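PDB 6AS5: citrate lyase subunit beta-like protein from Mycobacterium tuberculosis H37Rv, which is a magnesium-dependent lyase of the HpcH/HpaI aldolase family that may play a role in fatty acid biosynthesis. Local coordinates for residues A[67-72]-A[91-96]; A[99-104]-A[117-122]; A[191-196]-A[215-220]; A[241-246]-A[263-268]. All coordinates share one frame; numbering follows the deposited sequence.

Contact 1. Residues A[67-72]-A[91-96]. With AAE (acetoacetic acid), chain F; COA (coenzyme A), chain E.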
# COMPACT_ATOMS: atom_id res chain seq x y z
N GLU A 67 3.09 -32.83 13.00
CA GLU A 67 1.89 -32.01 13.16
C GLU A 67 2.22 -30.65 13.79
O GLU A 67 1.34 -29.78 13.93
CB GLU A 67 0.87 -32.74 14.02
CG GLU A 67 0.72 -34.22 13.69
CD GLU A 67 0.25 -34.48 12.27
OE1 GLU A 67 0.81 -33.88 11.33
OE2 GLU A 67 -0.69 -35.29 12.09
N ARG A 68 3.48 -30.47 14.19
CA ARG A 68 3.91 -29.20 14.77
C ARG A 68 5.23 -28.76 14.14
O ARG A 68 5.97 -27.95 14.71
CB ARG A 68 4.04 -29.31 16.29
CG ARG A 68 2.72 -29.53 17.03
CD ARG A 68 1.83 -28.29 17.03
NE ARG A 68 0.62 -28.46 17.83
CZ ARG A 68 -0.62 -28.38 17.36
NH1 ARG A 68 -0.84 -28.13 16.08
NH2 ARG A 68 -1.65 -28.56 18.18
N THR A 69 5.51 -29.31 12.97
CA THR A 69 6.74 -28.99 12.28
C THR A 69 6.47 -28.70 10.80
O THR A 69 5.76 -29.45 10.13
CB THR A 69 7.77 -30.12 12.40
OG1 THR A 69 7.91 -30.49 13.78
CG2 THR A 69 9.12 -29.67 11.84
N VAL A 70 7.06 -27.61 10.34
CA VAL A 70 7.04 -27.23 8.93
C VAL A 70 8.47 -27.22 8.44
O VAL A 70 9.36 -26.87 9.20
CB VAL A 70 6.49 -25.81 8.78
CG1 VAL A 70 6.63 -25.31 7.32
CG2 VAL A 70 5.04 -25.78 9.23
N VAL A 71 8.69 -27.61 7.19
CA VAL A 71 10.04 -27.59 6.63
C VAL A 71 10.14 -26.55 5.53
O VAL A 71 9.48 -26.66 4.50
CB VAL A 71 10.44 -28.96 6.01
CG1 VAL A 71 11.83 -28.87 5.40
CG2 VAL A 71 10.38 -30.07 7.06
N ARG A 72 10.97 -25.54 5.73
CA ARG A 72 11.24 -24.58 4.66
C ARG A 72 12.20 -25.18 3.64
O ARG A 72 13.37 -25.42 3.95
CB ARG A 72 11.79 -23.25 5.18
CG ARG A 72 11.93 -22.20 4.06
CD ARG A 72 12.18 -20.79 4.59
NE ARG A 72 13.59 -20.60 4.88
CZ ARG A 72 14.19 -19.42 5.01
NH1 ARG A 72 13.52 -18.28 4.86
NH2 ARG A 72 15.49 -19.39 5.27
N THR A 91 10.59 -38.64 4.93
CA THR A 91 10.07 -38.12 6.19
C THR A 91 8.55 -38.19 6.20
O THR A 91 7.94 -38.61 5.22
CB THR A 91 10.47 -36.65 6.43
OG1 THR A 91 9.67 -35.79 5.59
CG2 THR A 91 11.94 -36.43 6.14
N ALA A 92 7.94 -37.78 7.30
CA ALA A 92 6.48 -37.72 7.39
C ALA A 92 5.98 -36.28 7.43
O ALA A 92 4.88 -36.01 7.91
CB ALA A 92 6.00 -38.50 8.61
N TYR A 93 6.79 -35.35 6.93
CA TYR A 93 6.41 -33.93 6.94
C TYR A 93 5.49 -33.59 5.78
O TYR A 93 5.81 -33.89 4.62
CB TYR A 93 7.64 -33.03 6.97
CG TYR A 93 8.49 -33.24 8.19
CD1 TYR A 93 7.98 -33.03 9.46
CD2 TYR A 93 9.81 -33.65 8.08
CE1 TYR A 93 8.77 -33.24 10.59
CE2 TYR A 93 10.60 -33.86 9.20
CZ TYR A 93 10.08 -33.65 10.45
OH TYR A 93 10.86 -33.85 11.55
N THR A 94 4.35 -32.98 6.08
CA THR A 94 3.32 -32.75 5.05
C THR A 94 3.14 -31.28 4.69
O THR A 94 2.47 -30.95 3.70
CB THR A 94 1.97 -33.30 5.49
OG1 THR A 94 1.43 -32.46 6.52
CG2 THR A 94 2.11 -34.71 6.01
N THR A 95 3.72 -30.40 5.50
CA THR A 95 3.66 -28.96 5.28
C THR A 95 5.06 -28.41 5.05
O THR A 95 5.97 -28.62 5.84
CB THR A 95 3.03 -28.23 6.49
OG1 THR A 95 1.79 -28.86 6.83
CG2 THR A 95 2.79 -26.76 6.16
N VAL A 96 5.23 -27.70 3.94
CA VAL A 96 6.51 -27.09 3.64
C VAL A 96 6.33 -25.59 3.52
O VAL A 96 5.22 -25.11 3.27
CB VAL A 96 7.08 -27.62 2.33
CG1 VAL A 96 7.46 -29.10 2.47
CG2 VAL A 96 6.09 -27.41 1.21
O1 AAE F . 13.32 -11.40 5.10
C2 AAE F . 13.80 -12.53 4.83
O3 AAE F . 14.19 -12.78 3.66
C4 AAE F . 13.92 -13.56 5.92
C5 AAE F . 13.15 -14.84 5.83
O8 AAE F . 13.27 -15.58 4.87
C9 AAE F . 12.25 -15.24 6.95
N1A COA E . 16.64 -23.09 17.52
C2A COA E . 16.84 -23.83 18.63
N3A COA E . 17.61 -23.39 19.64
C4A COA E . 18.22 -22.18 19.56
C5A COA E . 18.03 -21.39 18.43
C6A COA E . 17.22 -21.88 17.40
N6A COA E . 17.01 -21.04 16.18
N7A COA E . 18.73 -20.25 18.61
C8A COA E . 19.34 -20.33 19.81
N9A COA E . 19.03 -21.50 20.38
C1B COA E . 19.46 -21.95 21.68
C2B COA E . 20.83 -22.45 21.74
O2B COA E . 20.83 -23.81 21.52
C3B COA E . 21.18 -22.22 23.11
O3B COA E . 20.59 -23.23 23.85
P3B COA E . 21.32 -23.80 25.10
O7A COA E . 22.11 -22.68 25.76
O8A COA E . 22.24 -24.90 24.64
O9A COA E . 20.31 -24.33 26.09
C4B COA E . 20.54 -20.96 23.44
O4B COA E . 19.39 -20.88 22.56
C5B COA E . 21.42 -19.83 23.22
O5B COA E . 21.90 -19.59 21.96
P1A COA E . 22.60 -18.26 21.58
O1A COA E . 24.00 -18.30 22.07
O2A COA E . 21.86 -17.10 22.19
O3A COA E . 22.59 -18.07 20.04
P2A COA E . 23.60 -18.84 19.12
O4A COA E . 24.83 -18.00 18.87
O5A COA E . 23.92 -20.17 19.72
O6A COA E . 22.92 -19.05 17.74
CBP COA E . 21.71 -18.31 15.78
CCP COA E . 22.32 -17.96 17.14
CDP COA E . 22.73 -19.11 14.96
CEP COA E . 21.27 -17.07 15.02
CAP COA E . 20.47 -19.15 16.10
OAP COA E . 19.67 -18.35 16.90
C9P COA E . 19.67 -19.52 14.87
O9P COA E . 20.01 -20.46 14.15
N8P COA E . 18.54 -18.69 14.57
C7P COA E . 17.69 -18.93 13.40
C6P COA E . 18.40 -18.98 12.07
C5P COA E . 17.51 -19.37 10.91
O5P COA E . 16.90 -20.44 10.92
N4P COA E . 17.40 -18.47 9.81
C3P COA E . 16.55 -18.89 8.74
C2P COA E . 15.33 -18.01 8.54
S1P COA E . 15.52 -16.30 9.03
O HOH W 1 4.86 -31.33 8.58
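Val71 N donates to Thr95 O at 3.2 Å, and an angle of 166° at the hydrogen makes this bond nearly straight. It sets strands 69-72 and 95-98 side by side in parallel, with Val71 abreast of Val96; a CA-H...O contact from Val96 CA to Val71 O (3.1 Å) supports the same register. A water extends the joint beyond the paired residues, donating to Thr69 O at 2.6 Å and accepting from Thr94 N at 3.0 Å.

Tyr93 takes part of the apolar contact. Its ring meets Val71 through CD2, 3.8 Å from Val71 CG2, and Thr69 through CE1, 3.7 Å from Thr69 CB, both obliquely to the ring plane. The far end of the ring is fixed by a bond between Tyr93 OH and Leu64 N. Val70 CG2 meets Thr95 CG2 at 3.9 Å.

Ligand contacts belong to Arg72. Its chain bends at chi3 (83°), and the guanidinium receives acetoacetate O8 at its edge, NH1 to O8 2.7 Å by a weak bond, while coenzyme A C2P lies over one face. Asp42 pairs with NE. The two strands, with helix 79-88 between them, form a beta-alpha-beta unit of the TIM barrel, whose third strand carries this substrate-binding arginine.

Contact 2. Residues A[99-104]-A[117-122]. With MG (magnesium ion), chain D; AAE (acetoacetic acid), chain F.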
# COMPACT_ATOMS: atom_id res chain seq x y z
N PRO A 99 10.25 -20.60 -0.10
CA PRO A 99 10.87 -19.28 -0.08
C PRO A 99 10.74 -18.60 -1.45
O PRO A 99 10.68 -19.30 -2.47
CB PRO A 99 12.33 -19.60 0.25
CG PRO A 99 12.55 -20.96 -0.34
CD PRO A 99 11.23 -21.69 -0.26
N LYS A 100 10.68 -17.28 -1.46
CA LYS A 100 10.69 -16.50 -2.70
C LYS A 100 9.53 -16.92 -3.59
O LYS A 100 9.68 -17.14 -4.79
CB LYS A 100 12.04 -16.67 -3.40
CG LYS A 100 13.21 -16.12 -2.57
CD LYS A 100 14.56 -16.53 -3.10
CE LYS A 100 15.67 -16.03 -2.18
NZ LYS A 100 15.55 -16.53 -0.77
N ALA A 101 8.37 -17.07 -2.97
CA ALA A 101 7.20 -17.53 -3.69
C ALA A 101 6.79 -16.48 -4.73
O ALA A 101 6.57 -15.32 -4.39
CB ALA A 101 6.07 -17.81 -2.71
N GLU A 102 6.71 -16.88 -5.99
CA GLU A 102 6.55 -15.91 -7.06
C GLU A 102 5.44 -16.17 -8.06
O GLU A 102 5.24 -15.35 -8.96
CB GLU A 102 7.87 -15.74 -7.81
CG GLU A 102 8.88 -15.00 -6.96
CD GLU A 102 10.13 -14.69 -7.71
OE1 GLU A 102 10.65 -13.57 -7.53
OE2 GLU A 102 10.59 -15.56 -8.48
N SER A 103 4.74 -17.30 -7.93
CA SER A 103 3.55 -17.54 -8.74
C SER A 103 2.72 -18.66 -8.14
O SER A 103 3.17 -19.38 -7.25
CB SER A 103 3.93 -17.92 -10.17
OG SER A 103 4.49 -19.22 -10.19
N ALA A 104 1.50 -18.83 -8.65
CA ALA A 104 0.63 -19.89 -8.16
C ALA A 104 1.22 -21.24 -8.54
O ALA A 104 1.16 -22.20 -7.76
CB ALA A 104 -0.76 -19.74 -8.71
N ALA A 117 3.51 -20.09 1.74
CA ALA A 117 4.24 -19.33 0.73
C ALA A 117 4.87 -18.12 1.37
O ALA A 117 4.18 -17.28 1.94
CB ALA A 117 3.31 -18.91 -0.40
N LEU A 118 6.19 -18.04 1.30
CA LEU A 118 6.93 -16.91 1.81
C LEU A 118 7.19 -15.98 0.64
O LEU A 118 8.04 -16.26 -0.21
CB LEU A 118 8.26 -17.37 2.41
CG LEU A 118 9.30 -16.31 2.76
CD1 LEU A 118 8.73 -15.26 3.68
CD2 LEU A 118 10.54 -16.96 3.36
N VAL A 119 6.42 -14.91 0.57
CA VAL A 119 6.59 -13.90 -0.45
C VAL A 119 7.61 -12.89 0.02
O VAL A 119 7.38 -12.14 0.98
CB VAL A 119 5.27 -13.20 -0.75
CG1 VAL A 119 5.51 -12.05 -1.72
CG2 VAL A 119 4.24 -14.23 -1.31
N GLU A 120 8.74 -12.85 -0.67
CA GLU A 120 9.84 -12.01 -0.24
C GLU A 120 10.56 -11.42 -1.45
O GLU A 120 11.75 -11.14 -1.40
CB GLU A 120 10.81 -12.83 0.61
CG GLU A 120 11.30 -14.10 -0.08
CD GLU A 120 12.03 -15.02 0.87
OE1 GLU A 120 12.45 -14.53 1.94
OE2 GLU A 120 12.18 -16.22 0.55
N THR A 121 9.81 -11.23 -2.53
CA THR A 121 10.32 -10.54 -3.70
C THR A 121 9.22 -9.65 -4.29
O THR A 121 8.03 -9.83 -4.00
CB THR A 121 10.77 -11.52 -4.77
OG1 THR A 121 9.65 -12.31 -5.18
CG2 THR A 121 11.86 -12.44 -4.24
N ALA A 122 9.62 -8.70 -5.12
CA ALA A 122 8.68 -7.83 -5.82
C ALA A 122 7.65 -8.66 -6.60
O ALA A 122 6.44 -8.45 -6.46
CB ALA A 122 9.41 -6.89 -6.73
MG MG D . 14.35 -15.03 2.94
O1 AAE F . 13.32 -11.40 5.10
C2 AAE F . 13.80 -12.53 4.83
O3 AAE F . 14.19 -12.78 3.66
C4 AAE F . 13.92 -13.56 5.92
C5 AAE F . 13.15 -14.84 5.83
O8 AAE F . 13.27 -15.58 4.87
C9 AAE F . 12.25 -15.24 6.95
O HOH W 2 14.07 -17.08 1.89
O HOH W 3 16.70 -15.34 3.53
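Two carboxylates, of Glu102 and Glu120, are the flat groups that join residues 99-104 to 117-122. Glu102 OE1 is met on its anti side, 15° out of the carboxylate plane, by Thr121 OG1, which donates at 2.8 Å; the same hydroxyl caps the following helix at Gly124 N. The Glu120 carboxylate divides its work between its oxygens. Glu120 OE1 binds magnesium at 2.2 Å. Glu120 OE2 takes a weak bond from Lys100 N (2.7 Å, 126° at the hydrogen) and a short one from a magnesium-bound water at 2.5 Å, while Lys100 NZ makes a long salt bridge to Glu120 OE2, 3.6 Å away. The Lys100 ammonium has a closer partnership with Glu44 and also bonds Asp146. With CG set between backbone N and carbonyl carbon (chi1 54°), the otherwise extended Glu120 chain reaches back beside Lys100.

Backbone and apolar contacts keep the loop on strand 114-119. Ala101 N donates to Leu118 O at 2.9 Å, and Ala101 CB rests 3.8 Å from Ala117 CB. Acetoacetate O3 and O8, two waters and Asp146 complete the six-coordinate magnesium, a metal site at the C-terminal ends of the strands, where TIM barrels carry their active sites.

Contact 3. Residues A[191-196]-A[215-220]. With COA (coenzyme A), chain E.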
# COMPACT_ATOMS: atom_id res chain seq x y z
N LEU A 191 15.07 -9.80 13.45
CA LEU A 191 16.47 -10.22 13.36
C LEU A 191 17.33 -9.73 14.52
O LEU A 191 18.35 -10.34 14.81
CB LEU A 191 17.09 -9.76 12.04
CG LEU A 191 16.42 -10.41 10.83
CD1 LEU A 191 17.22 -10.17 9.57
CD2 LEU A 191 16.28 -11.90 11.08
N ASP A 192 16.91 -8.64 15.16
CA ASP A 192 17.62 -8.13 16.33
C ASP A 192 17.29 -8.95 17.58
O ASP A 192 16.36 -8.63 18.31
CB ASP A 192 17.29 -6.66 16.57
CG ASP A 192 18.33 -5.95 17.43
OD1 ASP A 192 19.08 -6.63 18.18
OD2 ASP A 192 18.42 -4.71 17.34
N ILE A 193 18.08 -9.99 17.81
CA ILE A 193 17.78 -10.95 18.87
C ILE A 193 17.44 -10.32 20.21
O ILE A 193 16.50 -10.75 20.87
CB ILE A 193 18.92 -11.94 19.05
CG1 ILE A 193 19.06 -12.80 17.79
CG2 ILE A 193 18.67 -12.80 20.28
CD1 ILE A 193 20.34 -13.63 17.74
N LEU A 194 18.21 -9.31 20.60
CA LEU A 194 18.10 -8.72 21.94
C LEU A 194 17.07 -7.60 22.03
O LEU A 194 16.71 -7.17 23.13
CB LEU A 194 19.48 -8.21 22.38
CG LEU A 194 20.50 -9.34 22.54
CD1 LEU A 194 21.88 -8.81 22.89
CD2 LEU A 194 20.00 -10.32 23.59
N ASP A 195 16.61 -7.12 20.89
CA ASP A 195 15.60 -6.07 20.86
C ASP A 195 14.22 -6.61 21.21
O ASP A 195 13.31 -6.66 20.36
CB ASP A 195 15.58 -5.38 19.50
CG ASP A 195 14.60 -4.24 19.44
OD1 ASP A 195 14.32 -3.65 20.51
OD2 ASP A 195 14.10 -3.94 18.34
N VAL A 196 14.07 -7.04 22.46
CA VAL A 196 12.82 -7.59 22.95
C VAL A 196 11.69 -6.58 22.80
O VAL A 196 10.57 -6.93 22.43
CB VAL A 196 12.95 -7.93 24.45
CG1 VAL A 196 11.60 -7.82 25.15
CG2 VAL A 196 13.58 -9.30 24.63
N VAL A 215 6.81 -15.22 13.38
CA VAL A 215 7.88 -16.19 13.30
C VAL A 215 9.13 -15.65 13.99
O VAL A 215 9.58 -14.55 13.71
CB VAL A 215 8.19 -16.57 11.84
CG1 VAL A 215 9.44 -17.42 11.75
CG2 VAL A 215 6.99 -17.29 11.23
N CYS A 216 9.66 -16.45 14.90
CA CYS A 216 10.83 -16.08 15.69
C CYS A 216 12.08 -16.76 15.16
O CYS A 216 11.99 -17.77 14.50
CB CYS A 216 10.63 -16.52 17.14
SG CYS A 216 9.17 -15.83 17.93
N ILE A 217 13.25 -16.20 15.46
CA ILE A 217 14.50 -16.85 15.06
C ILE A 217 15.37 -17.31 16.25
O ILE A 217 16.43 -17.91 16.06
CB ILE A 217 15.29 -16.04 14.00
CG1 ILE A 217 15.43 -14.57 14.38
CG2 ILE A 217 14.59 -16.13 12.64
CD1 ILE A 217 16.20 -14.30 15.65
N HIS A 218 14.89 -17.07 17.47
CA HIS A 218 15.62 -17.42 18.69
C HIS A 218 14.58 -17.77 19.74
O HIS A 218 13.55 -17.09 19.85
CB HIS A 218 16.49 -16.23 19.13
CG HIS A 218 17.51 -16.57 20.19
ND1 HIS A 218 17.19 -16.65 21.53
CD2 HIS A 218 18.84 -16.80 20.11
CE1 HIS A 218 18.28 -16.94 22.22
NE2 HIS A 218 19.29 -17.04 21.38
N PRO A 219 14.82 -18.82 20.53
CA PRO A 219 13.76 -19.31 21.41
C PRO A 219 13.40 -18.31 22.49
O PRO A 219 12.29 -18.36 23.04
CB PRO A 219 14.35 -20.59 22.03
CG PRO A 219 15.83 -20.46 21.85
CD PRO A 219 16.03 -19.67 20.59
N SER A 220 14.30 -17.38 22.77
CA SER A 220 14.03 -16.35 23.76
C SER A 220 12.90 -15.44 23.28
O SER A 220 12.29 -14.71 24.06
CB SER A 220 15.28 -15.54 24.07
OG SER A 220 15.63 -14.71 22.98
N1A COA E . 16.64 -23.09 17.52
C2A COA E . 16.84 -23.83 18.63
N3A COA E . 17.61 -23.39 19.64
C4A COA E . 18.22 -22.18 19.56
C5A COA E . 18.03 -21.39 18.43
C6A COA E . 17.22 -21.88 17.40
N6A COA E . 17.01 -21.04 16.18
N7A COA E . 18.73 -20.25 18.61
C8A COA E . 19.34 -20.33 19.81
N9A COA E . 19.03 -21.50 20.38
C1B COA E . 19.46 -21.95 21.68
C2B COA E . 20.83 -22.45 21.74
O2B COA E . 20.83 -23.81 21.52
C3B COA E . 21.18 -22.22 23.11
O3B COA E . 20.59 -23.23 23.85
P3B COA E . 21.32 -23.80 25.10
O7A COA E . 22.11 -22.68 25.76
O8A COA E . 22.24 -24.90 24.64
O9A COA E . 20.31 -24.33 26.09
C4B COA E . 20.54 -20.96 23.44
O4B COA E . 19.39 -20.88 22.56
C5B COA E . 21.42 -19.83 23.22
O5B COA E . 21.90 -19.59 21.96
P1A COA E . 22.60 -18.26 21.58
O1A COA E . 24.00 -18.30 22.07
O2A COA E . 21.86 -17.10 22.19
O3A COA E . 22.59 -18.07 20.04
P2A COA E . 23.60 -18.84 19.12
O4A COA E . 24.83 -18.00 18.87
O5A COA E . 23.92 -20.17 19.72
O6A COA E . 22.92 -19.05 17.74
CBP COA E . 21.71 -18.31 15.78
CCP COA E . 22.32 -17.96 17.14
CDP COA E . 22.73 -19.11 14.96
CEP COA E . 21.27 -17.07 15.02
CAP COA E . 20.47 -19.15 16.10
OAP COA E . 19.67 -18.35 16.90
C9P COA E . 19.67 -19.52 14.87
O9P COA E . 20.01 -20.46 14.15
N8P COA E . 18.54 -18.69 14.57
C7P COA E . 17.69 -18.93 13.40
C6P COA E . 18.40 -18.98 12.07
C5P COA E . 17.51 -19.37 10.91
O5P COA E . 16.90 -20.44 10.92
N4P COA E . 17.40 -18.47 9.81
C3P COA E . 16.55 -18.89 8.74
C2P COA E . 15.33 -18.01 8.54
S1P COA E . 15.52 -16.30 9.03
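Ile193 lays its CG2 methyl over one face of the His218 imidazole, 4.1 Å from the ring centroid and 18° off the normal, a CH-pi contact. The two side chains cross at about a right angle. Pro219 CD and C8A of the coenzyme A adenine lie over the opposite face, so the ring is held between them and the Ile193 methyl.

The ring's nitrogens fix its rotation. His218 ND1 accepts from Ser220 N at 3.2 Å, a capping bond, and also bonds the Ser220 hydroxyl; His218 NE2 donates to coenzyme A O2A at 2.7 Å with 162° at the hydrogen. This places the imidazole just beyond strand 213-216, the eighth of the TIM barrel, at the mouth where the cofactor's diphosphate lies.

Ile217 crosses Ile193 obliquely, Ile217 CD1 to Ile193 CG1 3.9 Å. Ile217 CG1 stands between backbone N and carbonyl carbon (chi1 48°), which turns that branch to the loop, and Leu191 CD2 lies 4.3 Å from Ile217 CG1. Ile217 CG2 instead touches coenzyme A, 3.7 Å from S1P, and Ile217 O takes a weak bond from coenzyme A N8P at 2.7 Å. Met259 of a second subunit packs on both Leu191 and Ile217.

Contact 4. Residues A[241-246]-A[263-268]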
# COMPACT_ATOMS: atom_id res chain seq x y z
N ARG A 241 -16.44 -4.96 29.09
CA ARG A 241 -17.43 -3.90 29.31
C ARG A 241 -18.40 -3.77 28.12
O ARG A 241 -19.62 -3.83 28.31
CB ARG A 241 -16.76 -2.55 29.66
CG ARG A 241 -16.09 -2.51 31.06
CD ARG A 241 -15.82 -1.08 31.59
NE ARG A 241 -15.09 -0.26 30.63
CZ ARG A 241 -13.78 -0.35 30.42
NH1 ARG A 241 -13.05 -1.22 31.12
NH2 ARG A 241 -13.20 0.42 29.51
N VAL A 242 -17.86 -3.63 26.91
CA VAL A 242 -18.68 -3.38 25.72
C VAL A 242 -19.55 -4.57 25.37
O VAL A 242 -20.67 -4.41 24.91
CB VAL A 242 -17.85 -3.00 24.48
CG1 VAL A 242 -16.97 -1.84 24.79
CG2 VAL A 242 -17.00 -4.18 24.03
N LEU A 243 -19.02 -5.77 25.56
CA LEU A 243 -19.84 -6.95 25.33
C LEU A 243 -21.01 -6.97 26.30
O LEU A 243 -22.12 -7.30 25.91
CB LEU A 243 -18.99 -8.21 25.46
CG LEU A 243 -18.09 -8.36 24.23
CD1 LEU A 243 -17.25 -9.62 24.28
CD2 LEU A 243 -18.97 -8.34 23.01
N ALA A 244 -20.77 -6.62 27.57
CA ALA A 244 -21.86 -6.63 28.54
C ALA A 244 -22.88 -5.57 28.17
O ALA A 244 -24.08 -5.85 28.10
CB ALA A 244 -21.34 -6.42 29.98
N ALA A 245 -22.42 -4.35 27.90
CA ALA A 245 -23.32 -3.27 27.53
C ALA A 245 -24.17 -3.60 26.30
O ALA A 245 -25.33 -3.20 26.21
CB ALA A 245 -22.55 -1.99 27.30
N SER A 246 -23.58 -4.32 25.35
CA SER A 246 -24.28 -4.67 24.11
C SER A 246 -25.48 -5.60 24.37
O SER A 246 -26.41 -5.68 23.56
CB SER A 246 -23.32 -5.33 23.13
OG SER A 246 -23.08 -6.69 23.50
N PRO A 263 -19.12 -5.03 14.17
CA PRO A 263 -17.69 -5.36 14.00
C PRO A 263 -16.81 -5.01 15.20
O PRO A 263 -15.85 -5.74 15.49
CB PRO A 263 -17.27 -4.53 12.77
CG PRO A 263 -18.29 -3.46 12.66
CD PRO A 263 -19.58 -4.06 13.17
N VAL A 264 -17.12 -3.90 15.87
CA VAL A 264 -16.46 -3.55 17.13
C VAL A 264 -16.72 -4.62 18.19
O VAL A 264 -15.81 -5.02 18.92
CB VAL A 264 -16.93 -2.17 17.65
CG1 VAL A 264 -16.30 -1.83 19.01
CG2 VAL A 264 -16.61 -1.09 16.62
N LEU A 265 -17.96 -5.09 18.27
CA LEU A 265 -18.27 -6.17 19.20
C LEU A 265 -17.50 -7.42 18.77
O LEU A 265 -17.15 -8.26 19.59
CB LEU A 265 -19.77 -6.46 19.23
CG LEU A 265 -20.74 -5.33 19.59
CD1 LEU A 265 -22.17 -5.86 19.63
CD2 LEU A 265 -20.37 -4.70 20.93
N THR A 266 -17.21 -7.52 17.48
CA THR A 266 -16.46 -8.66 16.99
C THR A 266 -15.00 -8.56 17.45
O THR A 266 -14.39 -9.56 17.79
CB THR A 266 -16.55 -8.76 15.47
OG1 THR A 266 -17.92 -8.92 15.09
CG2 THR A 266 -15.74 -9.94 14.96
N HIS A 267 -14.46 -7.34 17.48
CA HIS A 267 -13.09 -7.14 17.94
C HIS A 267 -12.97 -7.51 19.41
O HIS A 267 -11.99 -8.12 19.82
CB HIS A 267 -12.66 -5.69 17.74
CG HIS A 267 -12.71 -5.24 16.31
ND1 HIS A 267 -12.58 -3.92 15.93
CD2 HIS A 267 -12.89 -5.95 15.16
CE1 HIS A 267 -12.67 -3.83 14.62
NE2 HIS A 267 -12.85 -5.04 14.13
N ALA A 268 -13.99 -7.15 20.18
CA ALA A 268 -14.01 -7.46 21.62
C ALA A 268 -14.01 -8.96 21.84
O ALA A 268 -13.30 -9.47 22.71
CB ALA A 268 -15.21 -6.83 22.28
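Ser246 OG donates to Leu243 O at 2.7 Å, the shortest polar bond here, made within helix 241-246. The hydroxyl arrives 30° out of the carbonyl plane. Chi1 of 77° sets OG between the backbone N and carbonyl carbon of Ser246, turned back on the preceding turn, and it is CB that fronts the other helix. The forked end of Leu265 abuts that carbon from one side, CD1 and CD2 each 3.7 Å from Ser246 CB. Leu265 CD2 also comes within 4.0 Å of Val242 O.

No hydrogen bond crosses between these two segments; they meet through van der Waals contacts, mostly of apolar side chains. Their segment axes pass 9.5 Å apart, with N-to-C directions 131° apart, so the helices cross steeply, nearer antiparallel than parallel. The antiparallel strands 253-255 and 258-260 lie between the two helices in the chain, and Phe255 on the first of them packs against Val242.

Further along helix 262-276, Ala268 CB is wedged between two side chains, 3.6 Å from Val242 CG2 and 3.8 Å from Leu243 CG. Leu243 keeps its CD2 branch 3.9 Å from Leu265 O, which brings it across the turn between Leu265 and Ala268. Another face of the second helix meets a third subunit, where His267 NE2 bonds Glu145 O and Pro263 packs on Asp146 of that neighbouring chain.

In the fold
Followed from the N terminus, the four contacts come in series: each closes before the next opens, and none nests or crosses. Contact 1 closes the loop through helix 79-88, joining the third and fourth barrel strands. Contact 2 closes the loop through helix 104-108, folding residues 99-104 onto the fifth strand, and meets contact 1 where Leu118 CD2 packs 3.6 Å from Arg72 NH1; both reach acetoacetate. Contact 3 spans helix 196-209 and joins the loop after the seventh strand to the end of the eighth, sharing coenzyme A with contact 1. Contact 4 closes the loop through strands 253-255 and 258-260, tying two C-terminal helices together, its centre about 34 Å or more from the other centres.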